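Local coordinates for 6-aminohexanoate-dimer hydrolase (Bacillus anthracis, PDB 4GB7), which probably hydrolyses amide bonds such as that of the 6-aminohexanoate linear dimer, as a serine hydrolase of the beta-lactamase family, at residues A[175-180]-A[251-256]; A[185-190]-A[343-348]; A[245-250]-A[353-358]; A[369-372]-A[378-381]. All blocks are in the same frame, centred on the assembly; numbering follows the deposited sequence.

Interaction 1. Residues A[175-180]-A[251-256]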
loop_
_atom_site.group_PDB
_atom_site.type_symbol
_atom_site.label_atom_id
_atom_site.label_comp_id
_atom_site.label_asym_id
_atom_site.label_seq_id
_atom_site.Cartn_x
_atom_site.Cartn_y
_atom_site.Cartn_z
ATOM N N THR A 175 2.783 26.222 -4.158
ATOM C CA THR A 175 1.539 25.532 -3.718
ATOM C C THR A 175 1.836 24.676 -2.508
ATOM O O THR A 175 2.975 24.435 -2.220
ATOM C CB THR A 175 0.901 24.673 -4.829
ATOM O OG1 THR A 175 1.683 23.488 -5.049
ATOM C CG2 THR A 175 0.749 25.478 -6.127
ATOM N N PRO A 176 0.799 24.176 -1.797
ATOM C CA PRO A 176 1.092 23.454 -0.579
ATOM C C PRO A 176 1.990 22.203 -0.733
ATOM O O PRO A 176 2.875 21.957 0.105
ATOM C CB PRO A 176 -0.285 23.015 -0.124
ATOM C CG PRO A 176 -1.167 24.136 -0.586
ATOM C CD PRO A 176 -0.638 24.466 -1.934
ATOM N N PHE A 177 1.695 21.364 -1.717
ATOM C CA PHE A 177 2.588 20.198 -1.979
ATOM C C PHE A 177 3.924 20.628 -2.539
ATOM O O PHE A 177 4.922 19.963 -2.308
ATOM C CB PHE A 177 1.953 19.131 -2.880
ATOM C CG PHE A 177 0.866 18.343 -2.204
ATOM C CD1 PHE A 177 1.161 17.524 -1.131
ATOM C CD2 PHE A 177 -0.440 18.431 -2.642
ATOM C CE1 PHE A 177 0.173 16.789 -0.508
ATOM C CE2 PHE A 177 -1.432 17.708 -2.020
ATOM C CZ PHE A 177 -1.119 16.917 -0.946
ATOM N N GLY A 178 3.952 21.743 -3.252
ATOM C CA GLY A 178 5.200 22.293 -3.756
ATOM C C GLY A 178 6.204 22.766 -2.723
ATOM O O GLY A 178 7.453 22.592 -2.882
ATOM N N LYS A 179 5.670 23.367 -1.676
ATOM C CA LYS A 179 6.445 23.971 -0.609
ATOM C C LYS A 179 6.985 22.954 0.353
ATOM O O LYS A 179 7.918 23.240 1.103
ATOM C CB LYS A 179 5.588 25.057 0.090
ATOM C CG LYS A 179 5.352 26.250 -0.818
ATOM C CD LYS A 179 4.249 27.207 -0.355
ATOM C CE LYS A 179 4.670 28.193 0.699
ATOM N NZ LYS A 179 3.440 28.912 1.162
ATOM N N ALA A 180 6.398 21.762 0.378
ATOM C CA ALA A 180 6.888 20.713 1.255
ATOM C C ALA A 180 8.198 20.154 0.745
ATOM O O ALA A 180 8.392 20.004 -0.468
ATOM C CB ALA A 180 5.875 19.585 1.320
ATOM N N ASN A 251 -2.996 10.962 0.430
ATOM C CA ASN A 251 -2.639 10.390 -0.887
ATOM C C ASN A 251 -1.825 11.355 -1.736
ATOM O O ASN A 251 -0.943 10.950 -2.476
ATOM C CB ASN A 251 -3.891 10.063 -1.677
ATOM C CG ASN A 251 -4.691 8.919 -1.090
ATOM O OD1 ASN A 251 -4.160 8.005 -0.475
ATOM N ND2 ASN A 251 -6.000 8.986 -1.281
ATOM N N GLY A 252 -2.187 12.622 -1.691
ATOM C CA GLY A 252 -1.527 13.644 -2.472
ATOM C C GLY A 252 -0.052 13.730 -2.262
ATOM O O GLY A 252 0.694 14.116 -3.210
ATOM N N SER A 253 0.410 13.430 -1.049
ATOM C CA SER A 253 1.844 13.472 -0.785
ATOM C C SER A 253 2.584 12.427 -1.626
ATOM O O SER A 253 3.580 12.713 -2.282
ATOM C CB SER A 253 2.156 13.279 0.709
ATOM O OG SER A 253 1.623 14.356 1.488
ATOM N N THR A 254 2.065 11.198 -1.642
ATOM C CA THR A 254 2.646 10.152 -2.478
ATOM C C THR A 254 2.535 10.493 -3.970
ATOM O O THR A 254 3.468 10.246 -4.747
ATOM C CB THR A 254 1.933 8.826 -2.205
ATOM O OG1 THR A 254 1.766 8.684 -0.800
ATOM C CG2 THR A 254 2.753 7.626 -2.763
ATOM N N GLU A 255 1.409 11.085 -4.378
ATOM C CA GLU A 255 1.205 11.447 -5.792
ATOM C C GLU A 255 2.229 12.482 -6.203
ATOM O O GLU A 255 2.737 12.431 -7.340
ATOM C CB GLU A 255 -0.196 11.939 -6.074
ATOM C CG GLU A 255 -1.313 10.918 -5.832
ATOM C CD GLU A 255 -1.252 9.653 -6.668
ATOM O OE1 GLU A 255 -0.479 9.571 -7.659
ATOM O OE2 GLU A 255 -1.991 8.700 -6.286
ATOM N N THR A 256 2.560 13.396 -5.291
ATOM C CA THR A 256 3.591 14.411 -5.589
ATOM C C THR A 256 4.966 13.753 -5.793
ATOM O O THR A 256 5.718 14.046 -6.740
ATOM C CB THR A 256 3.629 15.489 -4.513
ATOM O OG1 THR A 256 2.340 16.151 -4.427
ATOM C CG2 THR A 256 4.715 16.563 -4.822
#

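Interaction 2. Residues A[185-190]-A[343-348]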
loop_
_atom_site.group_PDB
_atom_site.type_symbol
_atom_site.label_atom_id
_atom_site.label_comp_id
_atom_site.label_asym_id
_atom_site.label_seq_id
_atom_site.Cartn_x
_atom_site.Cartn_y
_atom_site.Cartn_z
ATOM N N LEU A 185 7.021 15.039 2.658
ATOM C CA LEU A 185 6.078 14.223 1.874
ATOM C C LEU A 185 6.209 12.741 2.244
ATOM O O LEU A 185 5.174 12.029 2.528
ATOM C CB LEU A 185 6.282 14.450 0.374
ATOM C CG LEU A 185 5.968 15.833 -0.168
ATOM C CD1 LEU A 185 6.621 16.081 -1.527
ATOM C CD2 LEU A 185 4.480 16.120 -0.293
HETATM N N MSE A 186 7.442 12.257 2.225
HETATM C CA MSE A 186 7.767 10.871 2.645
HETATM C C MSE A 186 7.191 10.505 4.026
HETATM O O MSE A 186 6.709 9.366 4.248
HETATM C CB MSE A 186 9.285 10.653 2.638
HETATM C CG MSE A 186 9.930 10.562 1.264
HETATM SE SE MSE A 186 9.513 8.854 0.464
HETATM C CE MSE A 186 11.052 7.951 1.147
ATOM N N ASP A 187 7.205 11.475 4.946
ATOM C CA ASP A 187 6.732 11.251 6.308
ATOM C C ASP A 187 5.271 11.650 6.554
ATOM O O ASP A 187 4.828 11.657 7.720
ATOM C CB ASP A 187 7.662 11.967 7.313
ATOM C CG ASP A 187 9.043 11.308 7.408
ATOM O OD1 ASP A 187 9.123 10.095 7.144
ATOM O OD2 ASP A 187 10.032 12.016 7.677
HETATM N N MSE A 188 4.543 12.018 5.501
HETATM C CA MSE A 188 3.144 12.373 5.632
HETATM C C MSE A 188 2.970 13.542 6.635
HETATM O O MSE A 188 2.146 13.527 7.496
HETATM C CB MSE A 188 2.312 11.145 6.021
HETATM C CG MSE A 188 2.121 10.233 4.864
HETATM SE SE MSE A 188 1.239 10.870 3.346
HETATM C CE MSE A 188 0.793 9.153 2.584
ATOM N N GLN A 189 3.791 14.566 6.485
ATOM C CA GLN A 189 3.707 15.730 7.328
ATOM C C GLN A 189 3.235 17.003 6.565
ATOM O O GLN A 189 3.527 18.152 6.963
ATOM C CB GLN A 189 5.027 15.955 8.023
ATOM C CG GLN A 189 5.374 14.909 9.067
ATOM C CD GLN A 189 6.781 15.035 9.557
ATOM O OE1 GLN A 189 7.587 15.770 8.985
ATOM N NE2 GLN A 189 7.090 14.349 10.639
ATOM N N VAL A 190 2.472 16.785 5.504
ATOM C CA VAL A 190 1.890 17.845 4.692
ATOM C C VAL A 190 0.381 17.850 4.896
ATOM O O VAL A 190 -0.332 16.847 4.594
ATOM C CB VAL A 190 2.266 17.651 3.203
ATOM C CG1 VAL A 190 1.783 18.826 2.398
ATOM C CG2 VAL A 190 3.805 17.427 3.048
ATOM N N GLY A 343 7.697 7.830 20.090
ATOM C CA GLY A 343 7.729 9.285 20.273
ATOM C C GLY A 343 8.387 10.070 19.145
ATOM O O GLY A 343 8.319 11.337 19.096
ATOM N N GLU A 344 9.054 9.347 18.255
ATOM C CA GLU A 344 9.675 9.955 17.071
ATOM C C GLU A 344 8.758 9.694 15.895
ATOM O O GLU A 344 8.276 8.551 15.723
ATOM C CB GLU A 344 11.045 9.349 16.754
ATOM C CG GLU A 344 12.076 9.557 17.838
ATOM C CD GLU A 344 13.407 8.895 17.542
ATOM O OE1 GLU A 344 13.480 7.904 16.753
ATOM O OE2 GLU A 344 14.390 9.384 18.130
ATOM N N LEU A 345 8.516 10.743 15.111
ATOM C CA LEU A 345 7.656 10.656 13.923
ATOM C C LEU A 345 6.311 10.051 14.309
ATOM O O LEU A 345 5.771 9.201 13.585
ATOM C CB LEU A 345 8.343 9.861 12.791
ATOM C CG LEU A 345 9.619 10.497 12.229
ATOM C CD1 LEU A 345 10.371 9.539 11.313
ATOM C CD2 LEU A 345 9.315 11.820 11.544
ATOM N N ALA A 346 5.754 10.522 15.418
ATOM C CA ALA A 346 4.493 9.976 15.937
ATOM C C ALA A 346 3.361 10.411 15.027
ATOM O O ALA A 346 3.435 11.463 14.393
ATOM C CB ALA A 346 4.217 10.458 17.344
ATOM N N ILE A 347 2.303 9.610 14.978
ATOM C CA ILE A 347 1.169 9.923 14.123
ATOM C C ILE A 347 0.205 10.951 14.765
ATOM O O ILE A 347 -0.774 11.383 14.151
ATOM C CB ILE A 347 0.423 8.660 13.632
ATOM C CG1 ILE A 347 -0.173 7.848 14.788
ATOM C CG2 ILE A 347 1.363 7.871 12.761
ATOM C CD1 ILE A 347 -1.151 6.766 14.364
ATOM N N GLY A 348 0.517 11.372 15.990
ATOM C CA GLY A 348 -0.259 12.398 16.677
ATOM C C GLY A 348 0.347 12.604 18.049
ATOM O O GLY A 348 1.223 11.850 18.458
HETATM O O HOH W 1 5.024 12.497 12.384
#

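Interaction 3. Residues A[245-250]-A[353-358]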
loop_
_atom_site.group_PDB
_atom_site.type_symbol
_atom_site.label_atom_id
_atom_site.label_comp_id
_atom_site.label_asym_id
_atom_site.label_seq_id
_atom_site.Cartn_x
_atom_site.Cartn_y
_atom_site.Cartn_z
ATOM N N SER A 245 4.840 20.079 10.451
ATOM C CA SER A 245 4.380 20.418 11.803
ATOM C C SER A 245 3.640 19.309 12.521
ATOM O O SER A 245 3.668 19.250 13.764
ATOM C CB SER A 245 3.532 21.689 11.775
ATOM O OG SER A 245 2.277 21.482 11.173
ATOM N N VAL A 246 2.995 18.433 11.754
ATOM C CA VAL A 246 2.208 17.323 12.318
ATOM C C VAL A 246 2.004 16.252 11.236
ATOM O O VAL A 246 2.046 16.554 10.053
ATOM C CB VAL A 246 0.827 17.790 12.827
ATOM C CG1 VAL A 246 -0.049 18.291 11.673
ATOM C CG2 VAL A 246 0.139 16.705 13.639
ATOM N N PHE A 247 1.755 15.030 11.665
ATOM C CA PHE A 247 1.359 13.961 10.764
ATOM C C PHE A 247 -0.052 14.221 10.234
ATOM O O PHE A 247 -0.980 14.492 11.015
ATOM C CB PHE A 247 1.420 12.613 11.490
ATOM C CG PHE A 247 0.921 11.444 10.684
ATOM C CD1 PHE A 247 1.745 10.837 9.778
ATOM C CD2 PHE A 247 -0.356 10.928 10.871
ATOM C CE1 PHE A 247 1.336 9.732 9.061
ATOM C CE2 PHE A 247 -0.788 9.824 10.125
ATOM C CZ PHE A 247 0.068 9.216 9.231
ATOM N N SER A 248 -0.217 14.099 8.910
ATOM C CA SER A 248 -1.517 14.170 8.257
ATOM C C SER A 248 -1.458 13.258 7.053
ATOM O O SER A 248 -0.808 13.584 6.049
ATOM C CB SER A 248 -1.838 15.605 7.810
ATOM O OG SER A 248 -3.130 15.666 7.243
ATOM N N TYR A 249 -2.108 12.097 7.159
ATOM C CA TYR A 249 -2.070 11.129 6.070
ATOM C C TYR A 249 -2.776 11.681 4.837
ATOM O O TYR A 249 -3.938 12.082 4.911
ATOM C CB TYR A 249 -2.742 9.861 6.529
ATOM C CG TYR A 249 -2.553 8.660 5.644
ATOM C CD1 TYR A 249 -1.398 7.876 5.712
ATOM C CD2 TYR A 249 -3.547 8.257 4.804
ATOM C CE1 TYR A 249 -1.255 6.732 4.946
ATOM C CE2 TYR A 249 -3.411 7.130 4.011
ATOM C CZ TYR A 249 -2.273 6.368 4.092
ATOM O OH TYR A 249 -2.199 5.251 3.315
ATOM N N ASN A 250 -2.075 11.712 3.697
ATOM C CA ASN A 250 -2.668 12.226 2.483
ATOM C C ASN A 250 -2.106 11.536 1.228
ATOM O O ASN A 250 -0.912 11.599 0.959
ATOM C CB ASN A 250 -2.410 13.740 2.398
ATOM C CG ASN A 250 -3.381 14.465 1.478
ATOM O OD1 ASN A 250 -3.506 14.138 0.287
ATOM N ND2 ASN A 250 -4.084 15.483 2.040
ATOM N N ILE A 353 2.241 4.849 17.878
ATOM C CA ILE A 353 2.474 4.496 16.457
ATOM C C ILE A 353 3.224 5.641 15.780
ATOM O O ILE A 353 2.928 6.817 16.012
ATOM C CB ILE A 353 1.127 4.252 15.712
ATOM C CG1 ILE A 353 0.401 3.070 16.353
ATOM C CG2 ILE A 353 1.330 3.984 14.209
ATOM C CD1 ILE A 353 -1.042 2.944 15.863
ATOM N N SER A 354 4.194 5.286 14.964
ATOM C CA SER A 354 4.960 6.252 14.193
ATOM C C SER A 354 4.812 5.953 12.722
ATOM O O SER A 354 4.248 4.930 12.343
ATOM C CB SER A 354 6.433 6.236 14.563
ATOM O OG SER A 354 6.651 6.532 15.916
ATOM N N TYR A 355 5.336 6.858 11.899
ATOM C CA TYR A 355 5.251 6.713 10.447
ATOM C C TYR A 355 6.499 7.336 9.830
ATOM O O TYR A 355 6.841 8.476 10.163
ATOM C CB TYR A 355 4.043 7.430 9.929
ATOM C CG TYR A 355 3.715 7.237 8.454
ATOM C CD1 TYR A 355 4.357 7.963 7.468
ATOM C CD2 TYR A 355 2.727 6.307 8.052
ATOM C CE1 TYR A 355 3.996 7.834 6.127
ATOM C CE2 TYR A 355 2.382 6.160 6.718
ATOM C CZ TYR A 355 3.036 6.888 5.753
ATOM O OH TYR A 355 2.643 6.790 4.445
ATOM N N HIS A 356 7.150 6.601 8.935
ATOM C CA HIS A 356 8.390 7.065 8.316
ATOM C C HIS A 356 8.490 6.503 6.911
ATOM O O HIS A 356 8.366 5.293 6.713
ATOM C CB HIS A 356 9.588 6.623 9.161
ATOM C CG HIS A 356 10.895 7.320 8.805
ATOM N ND1 HIS A 356 10.946 8.543 8.216
ATOM C CD2 HIS A 356 12.198 6.945 9.037
ATOM C CE1 HIS A 356 12.226 8.900 8.039
ATOM N NE2 HIS A 356 12.999 7.942 8.560
ATOM N N ASN A 357 8.690 7.374 5.919
ATOM C CA ASN A 357 8.981 6.965 4.551
ATOM C C ASN A 357 7.977 5.981 3.943
ATOM O O ASN A 357 8.328 5.013 3.264
ATOM C CB ASN A 357 10.428 6.405 4.516
ATOM C CG ASN A 357 11.461 7.470 4.870
ATOM O OD1 ASN A 357 11.232 8.662 4.619
ATOM N ND2 ASN A 357 12.585 7.047 5.477
ATOM N N GLN A 358 6.715 6.276 4.188
ATOM C CA GLN A 358 5.552 5.566 3.652
ATOM C C GLN A 358 5.191 4.299 4.412
ATOM O O GLN A 358 4.268 3.586 4.002
ATOM C CB GLN A 358 5.604 5.355 2.132
ATOM C CG GLN A 358 5.935 6.633 1.315
ATOM C CD GLN A 358 4.782 7.637 1.295
ATOM O OE1 GLN A 358 3.843 7.511 0.506
ATOM N NE2 GLN A 358 4.885 8.687 2.135
#

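Interaction 4. Residues A[369-372]-A[378-381]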
loop_
_atom_site.group_PDB
_atom_site.type_symbol
_atom_site.label_atom_id
_atom_site.label_comp_id
_atom_site.label_asym_id
_atom_site.label_seq_id
_atom_site.Cartn_x
_atom_site.Cartn_y
_atom_site.Cartn_z
ATOM N N PHE A 369 6.968 -3.651 11.127
ATOM C CA PHE A 369 6.582 -2.488 10.395
ATOM C C PHE A 369 5.646 -2.959 9.274
ATOM O O PHE A 369 5.651 -4.111 8.887
ATOM C CB PHE A 369 7.806 -1.638 9.929
ATOM C CG PHE A 369 8.797 -2.374 9.055
ATOM C CD1 PHE A 369 9.762 -3.190 9.615
ATOM C CD2 PHE A 369 8.760 -2.247 7.691
ATOM C CE1 PHE A 369 10.690 -3.856 8.838
ATOM C CE2 PHE A 369 9.677 -2.923 6.881
ATOM C CZ PHE A 369 10.638 -3.741 7.440
ATOM N N GLU A 370 4.785 -2.073 8.819
ATOM C CA GLU A 370 3.740 -2.480 7.929
ATOM C C GLU A 370 3.234 -1.338 7.074
ATOM O O GLU A 370 3.430 -0.158 7.393
ATOM C CB GLU A 370 2.568 -3.078 8.733
ATOM C CG GLU A 370 1.895 -2.131 9.727
ATOM C CD GLU A 370 0.864 -2.705 10.650
ATOM O OE1 GLU A 370 0.470 -3.855 10.457
ATOM O OE2 GLU A 370 0.370 -1.952 11.541
ATOM N N VAL A 371 2.586 -1.704 5.983
ATOM C CA VAL A 371 1.753 -0.783 5.198
ATOM C C VAL A 371 0.351 -1.340 5.137
ATOM O O VAL A 371 0.159 -2.562 5.043
ATOM C CB VAL A 371 2.411 -0.416 3.835
ATOM C CG1 VAL A 371 2.625 -1.702 2.995
ATOM C CG2 VAL A 371 1.592 0.672 3.111
ATOM N N LEU A 372 -0.621 -0.435 5.191
ATOM C CA LEU A 372 -2.034 -0.790 5.355
ATOM C C LEU A 372 -2.757 -0.186 4.182
ATOM O O LEU A 372 -2.325 0.876 3.670
ATOM C CB LEU A 372 -2.572 -0.198 6.646
ATOM C CG LEU A 372 -1.885 -0.741 7.909
ATOM C CD1 LEU A 372 -2.139 0.192 9.105
ATOM C CD2 LEU A 372 -2.342 -2.164 8.188
ATOM N N THR A 378 -2.985 -5.531 3.939
ATOM C CA THR A 378 -1.812 -5.361 4.782
ATOM C C THR A 378 -0.598 -6.049 4.161
ATOM O O THR A 378 -0.704 -7.190 3.699
ATOM C CB THR A 378 -1.998 -5.959 6.197
ATOM O OG1 THR A 378 -3.175 -5.406 6.818
ATOM C CG2 THR A 378 -0.766 -5.686 7.105
ATOM N N LEU A 379 0.527 -5.329 4.169
ATOM C CA LEU A 379 1.850 -5.964 4.092
ATOM C C LEU A 379 2.537 -5.758 5.405
ATOM O O LEU A 379 2.810 -4.596 5.806
ATOM C CB LEU A 379 2.705 -5.367 2.962
ATOM C CG LEU A 379 4.123 -5.891 2.834
ATOM C CD1 LEU A 379 4.263 -7.403 2.610
ATOM C CD2 LEU A 379 4.825 -5.089 1.720
ATOM N N TYR A 380 2.864 -6.827 6.071
ATOM C CA TYR A 380 3.359 -6.794 7.478
ATOM C C TYR A 380 4.705 -7.548 7.543
ATOM O O TYR A 380 4.812 -8.716 7.119
ATOM C CB TYR A 380 2.328 -7.463 8.377
ATOM C CG TYR A 380 2.715 -7.637 9.838
ATOM C CD1 TYR A 380 2.408 -6.662 10.804
ATOM C CD2 TYR A 380 3.345 -8.785 10.282
ATOM C CE1 TYR A 380 2.741 -6.828 12.146
ATOM C CE2 TYR A 380 3.685 -8.960 11.616
ATOM C CZ TYR A 380 3.351 -7.987 12.554
ATOM O OH TYR A 380 3.658 -8.157 13.884
ATOM N N ILE A 381 5.736 -6.881 8.065
ATOM C CA ILE A 381 7.063 -7.456 8.123
ATOM C C ILE A 381 7.495 -7.487 9.573
ATOM O O ILE A 381 7.540 -6.428 10.238
ATOM C CB ILE A 381 8.065 -6.631 7.279
ATOM C CG1 ILE A 381 7.505 -6.514 5.808
ATOM C CG2 ILE A 381 9.457 -7.252 7.389
ATOM C CD1 ILE A 381 8.340 -5.660 4.935
#

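Interaction 1. Residues A[175-180]-A[251-256]
Phe177, in the short helix 176-179, plugs its ring against the N-terminal part of helix 251-265, a helix-on-helix contact in the helical part of this beta-lactamase-like fold. Its CB is directed toward helix 251-265 and starts 3.4 Å from Thr256 OG1, and CG is hardly farther from the same hydroxyl. Beyond the branch, CD1 looks toward the carbonyl of Gly252, whose O stands over one ring face, displaced toward the rim. CE1 lies 3.4 Å from Ser253 N and close to Ser253 OG, while CZ ends 3.6 Å from both Gly252 CA and Gly252 C. The ring thus lies directly on the backbone of Gly252. Leu185 and Leu234, from two further helices, also touch the ring.

The threonine hydroxyl beside the ring is satisfied within its own helix. With OG1 beside the backbone N (chi1 -60°), Thr256 turns its hydroxyl back along the helix. Gly252 O then accepts two bonds from opposite faces of its carbonyl plane, one from Thr256 N and one, at 2.9 Å, from Thr256 OG1.

Interaction 2. Residues A[185-190]-A[343-348]
One methyl group makes the closest side-chain contacts here, and both groups it meets are polar: CD2 of Leu345 lies 3.5 Å from Gln189 NE2 and 3.9 Å from Asp187 OD2. No direct hydrogen bond joins the two segments. A single water supplies the polar link, accepting from Gln189 NE2 at 3.3 Å and donating to Ala346 O at 2.8 Å. The amide nitrogen thus serves twice, packing against the leucine methyl and holding the water that reaches the next carbonyl along the chain.

Gln189 can do this because its chain runs extended beyond CG (chi2 170°), carrying the amide across the Leu345 side chain at about a right angle. Asp187 approaches more slantwise, and its carboxylate is committed to other partners: OD1 accepts from His356 ND1 and Asn357 N, and OD2 is bonded to Gln183 NE2. These bonds hold the carboxylate in place beside the leucine, and the imidazole together with the backbone N-H would be expected to stabilise its negative charge.

The backbone that presents both polar residues is a helix end. Met188, with positive phi, is the C-prime residue of a Schellman motif: its N bonds to Leu185 O, and Gln189 N reaches Gln184 O. Helix 182-186 is thereby closed, and the chain goes on to strand 191-193. The loop after helix 332-338 is tied to strand 354-356 by a backbone bond between Leu345 and Tyr355, while Met188 packs on helices 143-155 and 251-265.

Interaction 3. Residues A[245-250]-A[353-358]
Phe247, Tyr249 and Tyr355 all send CG away from their own backbone N, with chi1 of 175° for Phe247 and -173° for Tyr355, and these side chains meet between a loop and strand 354-356. Phe247 and Tyr355 point at each other and cross at about a right angle. Phe247 leads with one corner of its ring: CE1 sits over a face of the Tyr355 ring, off its centre, 3.5 Å from CG and 3.7 Å from CB of that tyrosine. With the planes inclined at 53° and the centroids 5.2 Å apart, the pair is oblique.

Tyr249 reaches the far end of the same tyrosine. Its CE1 lies 3.9 Å from Tyr355 OH and 4.1 Å from Tyr355 CE2, again with the side chains nearly perpendicular. Tyr355 is therefore touched near its base by one aromatic residue and near its hydroxyl by another. Met188 packs against both Phe247 and Tyr355.

The polar end of Tyr249 is engaged away from this contact, in a hydrogen bond between its OH and Ser140 OG. A nitrate ion, probably from the crystallisation liquor, lies about 3 Å from the side chain. Ser140, Lys143 and Tyr249 fit the pattern of an SxxK serine with a tyrosine as the second hydroxyl, as in class C beta-lactamases and related hydrolases, so the aromatic cluster probably lies beside the active site, reaching it through Tyr249.

Interaction 4. Residues A[369-372]-A[378-381]
Strands 369-373 and 377-382 form a beta hairpin in the antiparallel sheet, and four backbone hydrogen bonds stitch the segments together. Phe369 and Ile381 exchange one pair, Val371 and Leu379 the other; Ile381 N to Phe369 O is the straightest, at 2.9 Å and 167°. Glu370 with Tyr380 and Leu372 with Thr378 are non-hydrogen-bonded pairs. Beside the first of these, Glu370 CA approaches Leu379 O, the carbonyl before Tyr380, in a CA-H...O contact. Glu370 also bonds Trp360 through the backbone.

On the face carrying Phe369, Ile381 lays its CB over the phenyl ring in a CH-pi contact, 4.1 Å from the centroid, and its CD1 comes 3.6 Å from Phe369 CE2. Val371 CG1 rests beside Leu379 CB. Farther out, Trp359 meets the Phe369 ring edge-to-face, and helix 307-318 covers Leu379 and Ile381.

The other face brings a carboxylate to an aromatic edge. Glu370 CG sits between the backbone N and carbonyl carbon (chi1 61°), and the chain extends toward Tyr380. Asn364 ND2 bonds the tyrosine hydroxyl, and helix 402-417 packs nearby. Glu370 OE1 lies in the plane of the Tyr380 ring, 3.4 Å from CD1.

In the fold
Interactions 1, 2 and 3 form one connected cluster, with their segments alternating along the chain. Interactions 2 and 3 have centres only about 3 Å apart and are joined by a probable hydrogen bond between Glu344 O and Ser354 OG, 2.6 Å. Interaction 1 joins interaction 3 through Thr254 OG1 and Gln358 OE1, 2.7 Å apart, and meets interaction 2 where the selenium of selenomethionine Met188 (SE) packs on Ser253 CB at 3.7 Å. The hairpin of interaction 4 stands about 15 Å from interaction 3, centre to centre, brushing it through Val371. Interaction 3 reaches the probable Ser140-Lys143-Tyr249 site through Tyr249; nitrate near Tyr249 and Leu372 is consistent with interaction 4 bordering the same pocket.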